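Local coordinates for superantigen-like protein SSL10 (Staphylococcus aureus subsp. aureus, PDB 6LWT), which probably inhibits complement activation by binding the Fc region of human IgG and probably also hinders a late step of plasma clotting by binding coagulation factors, at residues D137-R141 against L172-L178; R159-K165 against Q191-V197; D14-Y19 against Y151-K156. All coordinates share one frame; numbering follows the deposited sequence.

Interaction 1. Residues D137-R141 against L172-L178; sequences DYKLR and LDLRSKL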
loop_
_atom_site.group_PDB
_atom_site.type_symbol
_atom_site.label_atom_id
_atom_site.label_comp_id
_atom_site.label_asym_id
_atom_site.label_seq_id
_atom_site.Cartn_x
_atom_site.Cartn_y
_atom_site.Cartn_z
ATOM N N ASP A 137 -2.340 1.965 1.029
ATOM C CA ASP A 137 -1.685 3.216 0.650
ATOM C C ASP A 137 -1.551 3.332 -0.865
ATOM O O ASP A 137 -2.002 4.318 -1.463
ATOM C CB ASP A 137 -0.312 3.314 1.313
ATOM C CG ASP A 137 0.511 4.484 0.812
ATOM O OD1 ASP A 137 0.173 5.654 1.123
ATOM O OD2 ASP A 137 1.524 4.234 0.109
ATOM N N TYR A 138 -0.946 2.323 -1.468
ATOM C CA TYR A 138 -0.703 2.335 -2.908
ATOM C C TYR A 138 -1.983 2.464 -3.726
ATOM O O TYR A 138 -2.070 3.313 -4.616
ATOM C CB TYR A 138 0.058 1.091 -3.355
ATOM C CG TYR A 138 0.582 1.219 -4.768
ATOM C CD1 TYR A 138 -0.238 0.961 -5.872
ATOM C CD2 TYR A 138 1.893 1.617 -5.002
ATOM C CE1 TYR A 138 0.243 1.098 -7.161
ATOM C CE2 TYR A 138 2.382 1.757 -6.292
ATOM C CZ TYR A 138 1.565 1.491 -7.355
ATOM O OH TYR A 138 2.069 1.631 -8.626
ATOM N N LYS A 139 -2.956 1.611 -3.442
ATOM C CA LYS A 139 -4.172 1.605 -4.228
ATOM C C LYS A 139 -5.004 2.874 -4.013
ATOM O O LYS A 139 -5.628 3.348 -4.956
ATOM C CB LYS A 139 -5.009 0.378 -3.942
ATOM C CG LYS A 139 -4.406 -0.872 -4.540
ATOM C CD LYS A 139 -5.299 -2.061 -4.284
ATOM C CE LYS A 139 -4.853 -3.229 -5.138
ATOM N NZ LYS A 139 -5.771 -4.374 -4.946
ATOM N N LEU A 140 -5.017 3.399 -2.786
ATOM C CA LEU A 140 -5.673 4.684 -2.535
ATOM C C LEU A 140 -5.003 5.810 -3.347
ATOM O O LEU A 140 -5.701 6.624 -3.970
ATOM C CB LEU A 140 -5.708 5.022 -1.047
ATOM C CG LEU A 140 -6.771 4.267 -0.235
ATOM C CD1 LEU A 140 -6.549 4.435 1.264
ATOM C CD2 LEU A 140 -8.166 4.741 -0.644
ATOM N N ARG A 141 -3.671 5.845 -3.382
ATOM C CA ARG A 141 -3.010 6.890 -4.155
ATOM C C ARG A 141 -3.243 6.754 -5.643
ATOM O O ARG A 141 -3.506 7.759 -6.316
ATOM C CB ARG A 141 -1.523 7.000 -3.843
ATOM C CG ARG A 141 -1.298 7.360 -2.391
ATOM C CD ARG A 141 0.092 7.902 -2.154
ATOM N NE ARG A 141 0.561 7.661 -0.773
ATOM C CZ ARG A 141 1.511 8.365 -0.162
ATOM N NH1 ARG A 141 1.882 8.013 1.061
ATOM N NH2 ARG A 141 2.113 9.400 -0.761
ATOM N N LEU A 172 -1.813 9.270 6.555
ATOM C CA LEU A 172 -0.793 9.232 5.500
ATOM C C LEU A 172 -0.557 10.603 4.901
ATOM O O LEU A 172 -1.508 11.338 4.605
ATOM C CB LEU A 172 -1.222 8.294 4.386
ATOM C CG LEU A 172 -1.588 6.885 4.817
ATOM C CD1 LEU A 172 -2.235 6.131 3.674
ATOM C CD2 LEU A 172 -0.353 6.158 5.288
ATOM N N ASP A 173 0.719 10.948 4.738
ATOM C CA ASP A 173 1.105 12.220 4.150
ATOM C C ASP A 173 1.368 12.023 2.652
ATOM O O ASP A 173 2.319 11.353 2.260
ATOM C CB ASP A 173 2.358 12.733 4.854
ATOM C CG ASP A 173 2.734 14.160 4.452
ATOM O OD1 ASP A 173 2.116 14.764 3.527
ATOM O OD2 ASP A 173 3.679 14.668 5.096
ATOM N N LEU A 174 0.538 12.632 1.812
ATOM C CA LEU A 174 0.697 12.521 0.363
ATOM C C LEU A 174 1.922 13.287 -0.173
ATOM O O LEU A 174 2.319 13.055 -1.303
ATOM C CB LEU A 174 -0.571 12.941 -0.388
ATOM C CG LEU A 174 -1.819 12.114 -0.021
ATOM C CD1 LEU A 174 -3.027 12.747 -0.676
ATOM C CD2 LEU A 174 -1.640 10.668 -0.443
ATOM N N ARG A 175 2.544 14.127 0.646
ATOM C CA ARG A 175 3.762 14.829 0.230
ATOM C C ARG A 175 5.016 13.943 0.190
ATOM O O ARG A 175 6.032 14.365 -0.344
ATOM C CB ARG A 175 4.033 16.022 1.120
ATOM C CG ARG A 175 2.892 17.032 1.212
ATOM C CD ARG A 175 3.181 18.089 2.271
ATOM N NE ARG A 175 3.309 17.475 3.599
ATOM C CZ ARG A 175 3.679 18.121 4.702
ATOM N NH1 ARG A 175 3.938 19.426 4.675
ATOM N NH2 ARG A 175 3.783 17.457 5.846
ATOM N N SER A 176 4.958 12.738 0.744
ATOM C CA SER A 176 6.063 11.803 0.592
ATOM C C SER A 176 5.617 10.369 0.407
ATOM O O SER A 176 4.436 10.010 0.602
ATOM C CB SER A 176 7.006 11.915 1.788
ATOM O OG SER A 176 6.290 11.796 2.984
ATOM N N LYS A 177 6.587 9.541 0.045
ATOM C CA LYS A 177 6.341 8.107 -0.109
ATOM C C LYS A 177 6.063 7.507 1.259
ATOM O O LYS A 177 6.624 7.951 2.256
ATOM C CB LYS A 177 7.537 7.407 -0.763
ATOM C CG LYS A 177 7.161 6.094 -1.430
ATOM C CD LYS A 177 8.297 5.066 -1.542
ATOM C CE LYS A 177 9.248 5.337 -2.683
ATOM N NZ LYS A 177 10.248 4.232 -2.828
ATOM N N LEU A 178 5.201 6.492 1.328
ATOM C CA LEU A 178 5.075 5.733 2.577
ATOM C C LEU A 178 6.460 5.187 2.935
ATOM O O LEU A 178 7.168 4.722 2.065
ATOM C CB LEU A 178 4.101 4.564 2.432
ATOM C CG LEU A 178 3.817 3.738 3.684
ATOM C CD1 LEU A 178 3.093 4.557 4.734
ATOM C CD2 LEU A 178 2.979 2.526 3.327
#
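Arg141 of the helix sends its guanidinium into the turn that follows strand 169-173, where the carbonyl oxygen of Ser176 receives it. The main polar bond runs from Arg141 NH2 to Ser176 O, 2.8 Å long with an N-H...O angle of 152°; the acceptor lies near the guanidinium plane, whereas the donor stands above the plane of the carbonyl. A second, weak bond from Arg141 NH1 reaches the same oxygen at 3.3 Å, and NH2 is also hydrogen-bonded with the Tyr151 hydroxyl. Charge is handled one helical turn back: Arg141 NE and NH1 both grip Asp137 OD1, in the guanidinium plane and on the syn side of the carboxylate, with NE at 2.8 Å from OD1. Asp137 OD2 is taken by the hydroxyl of Tyr22, which also meets the backbone N of Leu178.

Hydrocarbon packs against these polar groups. Leu174 CD2 covers one face of the guanidinium, offset toward its rim, and lies 3.7 Å from Arg141 CD. With CG anti to its backbone N (chi1 172°), the Asp137 carboxylate sits between two leucines: Leu172 CD1 is 3.5 Å from OD1, and Leu178 CB is 3.5 Å from OD2.

The type I turn of Asp173-Ser176 is thereby tied to the helix. The buried guanidinium is fixed in rotation by its hydrogen-bonding partners, and its charge is probably balanced by Asp137.

Interaction 2. Residues R159-K165 against Q191-V197; sequences RVKISLK and QIKDIEV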
loop_
_atom_site.group_PDB
_atom_site.type_symbol
_atom_site.label_atom_id
_atom_site.label_comp_id
_atom_site.label_asym_id
_atom_site.label_seq_id
_atom_site.Cartn_x
_atom_site.Cartn_y
_atom_site.Cartn_z
ATOM N N ARG A 159 -3.578 14.781 2.606
ATOM C CA ARG A 159 -3.487 13.759 3.629
ATOM C C ARG A 159 -4.568 12.726 3.412
ATOM O O ARG A 159 -5.611 13.017 2.821
ATOM C CB ARG A 159 -3.663 14.352 5.024
ATOM C CG ARG A 159 -2.768 15.541 5.356
ATOM C CD ARG A 159 -1.283 15.211 5.503
ATOM N NE ARG A 159 -0.593 16.447 5.886
ATOM C CZ ARG A 159 -0.164 17.395 5.047
ATOM N NH1 ARG A 159 -0.287 17.278 3.722
ATOM N NH2 ARG A 159 0.409 18.487 5.548
ATOM N N VAL A 160 -4.305 11.514 3.884
ATOM C CA VAL A 160 -5.315 10.466 3.864
ATOM C C VAL A 160 -5.391 9.840 5.244
ATOM O O VAL A 160 -4.395 9.305 5.683
ATOM C CB VAL A 160 -4.963 9.351 2.864
ATOM C CG1 VAL A 160 -6.023 8.255 2.932
ATOM C CG2 VAL A 160 -4.817 9.903 1.450
ATOM N N LYS A 161 -6.552 9.868 5.897
ATOM C CA LYS A 161 -6.706 9.291 7.236
ATOM C C LYS A 161 -7.609 8.066 7.160
ATOM O O LYS A 161 -8.799 8.187 6.861
ATOM C CB LYS A 161 -7.268 10.304 8.230
ATOM C CG LYS A 161 -7.439 9.761 9.659
ATOM C CD LYS A 161 -8.146 10.749 10.583
ATOM C CE LYS A 161 -8.295 10.192 11.994
ATOM N NZ LYS A 161 -8.281 11.254 13.046
ATOM N N ILE A 162 -7.029 6.912 7.448
ATOM C CA ILE A 162 -7.768 5.657 7.480
ATOM C C ILE A 162 -8.140 5.382 8.945
ATOM O O ILE A 162 -7.257 5.156 9.778
ATOM C CB ILE A 162 -6.910 4.512 6.902
ATOM C CG1 ILE A 162 -6.501 4.808 5.448
ATOM C CG2 ILE A 162 -7.631 3.179 7.012
ATOM C CD1 ILE A 162 -5.215 4.122 5.031
ATOM N N SER A 163 -9.437 5.377 9.253
ATOM C CA SER A 163 -9.900 5.139 10.591
ATOM C C SER A 163 -10.531 3.756 10.721
ATOM O O SER A 163 -11.278 3.295 9.829
ATOM C CB SER A 163 -10.888 6.232 10.997
ATOM O OG SER A 163 -10.216 7.488 11.007
ATOM N N LEU A 164 -10.232 3.118 11.842
ATOM C CA LEU A 164 -10.764 1.815 12.174
ATOM C C LEU A 164 -11.904 1.972 13.185
ATOM O O LEU A 164 -12.017 2.992 13.871
ATOM C CB LEU A 164 -9.687 0.884 12.713
ATOM C CG LEU A 164 -8.388 0.690 11.905
ATOM C CD1 LEU A 164 -7.584 -0.460 12.484
ATOM C CD2 LEU A 164 -8.638 0.545 10.418
ATOM N N LYS A 165 -12.762 0.961 13.251
ATOM C CA LYS A 165 -13.929 1.014 14.133
ATOM C C LYS A 165 -13.615 1.244 15.618
ATOM O O LYS A 165 -14.409 1.879 16.320
ATOM C CB LYS A 165 -14.793 -0.236 13.927
ATOM C CG LYS A 165 -15.563 -0.122 12.630
ATOM C CD LYS A 165 -16.108 -1.442 12.139
ATOM C CE LYS A 165 -16.650 -1.232 10.746
ATOM N NZ LYS A 165 -17.213 -2.492 10.217
ATOM N N GLN A 191 -12.529 -3.973 9.757
ATOM C CA GLN A 191 -12.353 -2.956 10.770
ATOM C C GLN A 191 -12.270 -1.536 10.253
ATOM O O GLN A 191 -12.420 -0.610 11.040
ATOM C CB GLN A 191 -11.144 -3.289 11.674
ATOM C CG GLN A 191 -11.389 -4.511 12.563
ATOM C CD GLN A 191 -12.680 -4.381 13.402
ATOM O OE1 GLN A 191 -12.725 -3.634 14.382
ATOM N NE2 GLN A 191 -13.738 -5.096 13.011
ATOM N N ILE A 192 -12.088 -1.344 8.948
ATOM C CA ILE A 192 -11.937 -0.000 8.415
ATOM C C ILE A 192 -13.319 0.657 8.433
ATOM O O ILE A 192 -14.280 0.128 7.869
ATOM C CB ILE A 192 -11.317 0.021 7.010
ATOM C CG1 ILE A 192 -9.971 -0.722 6.992
ATOM C CG2 ILE A 192 -11.131 1.457 6.533
ATOM C CD1 ILE A 192 -9.453 -1.002 5.609
ATOM N N LYS A 193 -13.406 1.800 9.091
ATOM C CA LYS A 193 -14.667 2.543 9.239
ATOM C C LYS A 193 -14.799 3.497 8.072
ATOM O O LYS A 193 -15.767 3.448 7.325
ATOM C CB LYS A 193 -14.694 3.298 10.583
ATOM C CG LYS A 193 -15.962 4.121 10.858
ATOM C CD LYS A 193 -15.789 5.078 12.045
ATOM C CE LYS A 193 -16.355 4.534 13.352
ATOM N NZ LYS A 193 -17.757 4.999 13.598
ATOM N N ASP A 194 -13.810 4.370 7.897
ATOM C CA ASP A 194 -13.842 5.341 6.815
ATOM C C ASP A 194 -12.435 5.797 6.457
ATOM O O ASP A 194 -11.487 5.531 7.199
ATOM C CB ASP A 194 -14.749 6.538 7.160
ATOM C CG ASP A 194 -14.458 7.119 8.524
ATOM O OD1 ASP A 194 -13.317 7.501 8.760
ATOM O OD2 ASP A 194 -15.372 7.171 9.381
ATOM N N ILE A 195 -12.338 6.454 5.310
ATOM C CA ILE A 195 -11.092 6.955 4.755
ATOM C C ILE A 195 -11.337 8.408 4.353
ATOM O O ILE A 195 -12.129 8.668 3.447
ATOM C CB ILE A 195 -10.648 6.117 3.532
ATOM C CG1 ILE A 195 -10.516 4.613 3.896
ATOM C CG2 ILE A 195 -9.338 6.623 2.998
ATOM C CD1 ILE A 195 -10.438 3.696 2.708
ATOM N N GLU A 196 -10.660 9.335 5.017
ATOM C CA GLU A 196 -10.851 10.766 4.808
ATOM C C GLU A 196 -9.662 11.295 4.025
ATOM O O GLU A 196 -8.537 11.177 4.489
ATOM C CB GLU A 196 -10.973 11.506 6.145
ATOM C CG GLU A 196 -11.330 12.977 5.950
ATOM C CD GLU A 196 -11.272 13.831 7.211
ATOM O OE1 GLU A 196 -11.448 15.059 7.047
ATOM O OE2 GLU A 196 -11.023 13.317 8.332
ATOM N N VAL A 197 -9.919 11.862 2.850
ATOM C CA VAL A 197 -8.872 12.423 1.985
ATOM C C VAL A 197 -9.058 13.937 1.947
ATOM O O VAL A 197 -10.149 14.424 1.647
ATOM C CB VAL A 197 -8.931 11.857 0.560
ATOM C CG1 VAL A 197 -7.821 12.473 -0.300
ATOM C CG2 VAL A 197 -8.825 10.334 0.574
HETATM O O HOH W 1 -10.969 8.525 8.647
#
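Ile162 and Ile195 form a non-hydrogen-bonded pair of antiparallel strands 159-164 and 192-198, their side chains side by side on the face covered by helix 133-148. Beyond Ile195 CB, CG1 is anti to the carbonyl carbon (chi1 -56°), which leaves CG2 anti to the backbone N, between two neighbours of the other strand: this methyl lies 3.7 Å from Val160 CG1 and 4.2 Å from Ile162 CG1. CG1 leads toward the helix, where Ile195 CD1 lies 4.2 Å from Leu140 CD2; the side chain also packs on Leu107. Ile162 CG2 meets Ile192 CG2 at 3.9 Å.

Nearly straight backbone bonds join Lys161 to Glu196 in both directions, and Ser163 N donates to Asp194 O. Both Lys193 and Asp194 face Ser163, a classic beta bulge: Lys193 N reaches Ser163 O at 2.7 Å, while the bond from Asp194 N is weak. On the face bearing Ser163 and Asp194, a water is hydrogen-bonded to Asp194 OD1 (2.6 Å), Lys161 O (2.8 Å) and Ser163 OG.

One face is therefore branched hydrocarbon covered by the helix, the other polar, with a water bridging the Ser163 and Asp194 side chains and the Lys161 carbonyl.

Interaction 3. Residues D14-Y19 against Y151-K156; sequences DKEALY and YKTISK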
loop_
_atom_site.group_PDB
_atom_site.type_symbol
_atom_site.label_atom_id
_atom_site.label_comp_id
_atom_site.label_asym_id
_atom_site.label_seq_id
_atom_site.Cartn_x
_atom_site.Cartn_y
_atom_site.Cartn_z
ATOM N N ASP A 14 10.136 15.992 -6.563
ATOM C CA ASP A 14 9.558 15.006 -5.645
ATOM C C ASP A 14 8.129 14.639 -6.056
ATOM O O ASP A 14 7.767 13.471 -6.035
ATOM C CB ASP A 14 9.595 15.459 -4.185
ATOM C CG ASP A 14 9.226 14.336 -3.228
ATOM O OD1 ASP A 14 9.531 13.164 -3.541
ATOM O OD2 ASP A 14 8.629 14.612 -2.168
ATOM N N LYS A 15 7.346 15.630 -6.461
ATOM C CA LYS A 15 6.020 15.379 -7.026
ATOM C C LYS A 15 6.059 14.421 -8.219
ATOM O O LYS A 15 5.242 13.504 -8.292
ATOM C CB LYS A 15 5.355 16.686 -7.417
ATOM C CG LYS A 15 3.913 16.539 -7.864
ATOM C CD LYS A 15 3.270 17.914 -8.004
ATOM C CE LYS A 15 2.422 18.043 -9.253
ATOM N NZ LYS A 15 3.287 18.153 -10.452
ATOM N N GLU A 16 7.001 14.619 -9.146
ATOM C CA GLU A 16 7.149 13.709 -10.278
ATOM C C GLU A 16 7.595 12.303 -9.832
ATOM O O GLU A 16 7.110 11.304 -10.346
ATOM C CB GLU A 16 8.136 14.281 -11.317
ATOM C CG GLU A 16 8.230 13.470 -12.612
ATOM C CD GLU A 16 6.907 13.288 -13.347
ATOM O OE1 GLU A 16 6.061 14.220 -13.321
ATOM O OE2 GLU A 16 6.723 12.216 -13.969
ATOM N N ALA A 17 8.503 12.239 -8.867
ATOM C CA ALA A 17 8.941 10.961 -8.321
ATOM C C ALA A 17 7.766 10.195 -7.693
ATOM O O ALA A 17 7.663 8.988 -7.850
ATOM C CB ALA A 17 10.037 11.168 -7.290
ATOM N N LEU A 18 6.876 10.907 -7.012
ATOM C CA LEU A 18 5.673 10.277 -6.439
ATOM C C LEU A 18 4.728 9.773 -7.513
ATOM O O LEU A 18 4.215 8.660 -7.412
ATOM C CB LEU A 18 4.968 11.231 -5.462
ATOM C CG LEU A 18 5.745 11.524 -4.169
ATOM C CD1 LEU A 18 5.214 12.749 -3.439
ATOM C CD2 LEU A 18 5.720 10.309 -3.251
ATOM N N TYR A 19 4.537 10.575 -8.568
ATOM C CA TYR A 19 3.706 10.178 -9.689
ATOM C C TYR A 19 4.206 8.876 -10.319
ATOM O O TYR A 19 3.436 7.941 -10.574
ATOM C CB TYR A 19 3.663 11.308 -10.741
ATOM C CG TYR A 19 2.982 10.872 -12.003
ATOM C CD1 TYR A 19 1.622 10.607 -12.009
ATOM C CD2 TYR A 19 3.695 10.709 -13.185
ATOM C CE1 TYR A 19 0.985 10.171 -13.152
ATOM C CE2 TYR A 19 3.070 10.274 -14.346
ATOM C CZ TYR A 19 1.712 10.003 -14.326
ATOM O OH TYR A 19 1.062 9.580 -15.466
ATOM N N TYR A 151 -0.739 14.387 -7.989
ATOM C CA TYR A 151 0.643 14.405 -8.534
ATOM C C TYR A 151 0.749 14.673 -10.050
ATOM O O TYR A 151 1.857 14.725 -10.584
ATOM C CB TYR A 151 1.402 13.101 -8.246
ATOM C CG TYR A 151 1.369 12.569 -6.830
ATOM C CD1 TYR A 151 1.515 13.414 -5.744
ATOM C CD2 TYR A 151 1.258 11.196 -6.588
ATOM C CE1 TYR A 151 1.525 12.917 -4.447
ATOM C CE2 TYR A 151 1.276 10.685 -5.290
ATOM C CZ TYR A 151 1.413 11.557 -4.226
ATOM O OH TYR A 151 1.437 11.099 -2.933
ATOM N N LYS A 152 -0.374 14.804 -10.740
ATOM C CA LYS A 152 -0.398 14.942 -12.192
ATOM C C LYS A 152 -0.846 16.355 -12.516
ATOM O O LYS A 152 -0.125 17.098 -13.153
ATOM C CB LYS A 152 -1.336 13.903 -12.818
ATOM C CG LYS A 152 -1.099 13.656 -14.298
ATOM C CD LYS A 152 -2.284 12.955 -14.950
ATOM C CE LYS A 152 -2.019 12.668 -16.418
ATOM N NZ LYS A 152 -1.171 11.456 -16.594
ATOM N N THR A 153 -2.041 16.720 -12.069
ATOM C CA THR A 153 -2.607 18.029 -12.339
ATOM C C THR A 153 -2.880 18.844 -11.072
ATOM O O THR A 153 -3.195 20.022 -11.161
ATOM C CB THR A 153 -3.899 17.863 -13.168
ATOM O OG1 THR A 153 -4.829 17.040 -12.451
ATOM C CG2 THR A 153 -3.579 17.198 -14.548
ATOM N N ILE A 154 -2.772 18.224 -9.891
ATOM C CA ILE A 154 -2.901 18.926 -8.629
ATOM C C ILE A 154 -1.678 18.616 -7.780
ATOM O O ILE A 154 -0.920 17.690 -8.078
ATOM C CB ILE A 154 -4.213 18.559 -7.895
ATOM C CG1 ILE A 154 -4.241 17.092 -7.451
ATOM C CG2 ILE A 154 -5.417 18.820 -8.809
ATOM C CD1 ILE A 154 -5.375 16.774 -6.506
ATOM N N SER A 155 -1.509 19.371 -6.714
ATOM C CA SER A 155 -0.310 19.270 -5.896
ATOM C C SER A 155 -0.241 17.981 -5.063
ATOM O O SER A 155 -1.231 17.270 -4.897
ATOM C CB SER A 155 -0.208 20.463 -4.965
ATOM O OG SER A 155 -1.027 20.276 -3.831
ATOM N N LYS A 156 0.946 17.735 -4.514
ATOM C CA LYS A 156 1.152 16.641 -3.574
ATOM C C LYS A 156 0.723 16.977 -2.143
ATOM O O LYS A 156 0.825 16.113 -1.281
ATOM C CB LYS A 156 2.617 16.174 -3.604
ATOM C CG LYS A 156 3.642 17.159 -3.056
ATOM C CD LYS A 156 5.056 16.683 -3.374
ATOM C CE LYS A 156 6.084 17.787 -3.194
ATOM N NZ LYS A 156 6.337 18.035 -1.754
#
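The hydroxyl of Tyr19 and the ammonium of Lys152 make the polar link between helix 14-22 and the loop after helix 133-148, a weak hydrogen bond of 3.1 Å from Lys152 NZ to Tyr19 OH. The lysine chain runs extended from its CA and bends at its last torsion (chi4 80°), which brings NZ to the phenol oxygen.

Most of the contact is apolar and centres on Tyr151. Leu18 CB sits almost exactly over the middle of the Tyr151 ring, 3.7 Å from the centroid and 9° off the normal, a CH-pi contact; Leu18 CD1 reaches farther across, to 3.8 Å from Tyr151 CE1. At the root of the ring, Tyr151 CB packs against Tyr19 CB at 3.8 Å. Beyond the ring, the Tyr151 hydroxyl leaves the contact and is hydrogen-bonded to Leu174 O and Arg141 NH2, so the ring is fixed at its far end while Leu18 covers one face.

Two lysines flank this packing, their aliphatic parts against it. Lys15 CE passes 3.6 Å from both Tyr151 O and Ile154 O. Lys156 lays CD against Leu18 CD1 at 3.9 Å, and its NZ stops 4.1 Å from Asp14 OD2, opposite charges beyond salt-bridge range that may still attract weakly.

Tyr151 and Tyr19 both also touch Ile145 of helix 133-148. The arrangement joins the N-terminal helix to the C-terminal beta-grasp domain, the close association of chain start and C-terminal domain known from the two-domain staphylococcal and streptococcal superantigen fold.

Overall arrangement
The three contacts form a path from the beta-grasp sheet to the N-terminal helix. Interactions 1 and 2, with centres about 13 Å apart, share the sheet: strands 159-164 and 169-173 are neighbours, and Leu172 N lies 2.7 Å from Val160 O in a probable hydrogen bond. Helix 133-148, which supplies residues 137-141 to interaction 1, also covers interaction 2, through Leu140 on Ile162 and Ile195. Interactions 1 and 3, about 11 Å between centres, meet at the Tyr151 hydroxyl, 2.7 Å from Leu174 O and 2.8 Å from Arg141 NH2. Interactions 2 and 3 lie about 22 Å apart between centres and are connected through the adjoining sequence at residues 156-159, without other direct contact.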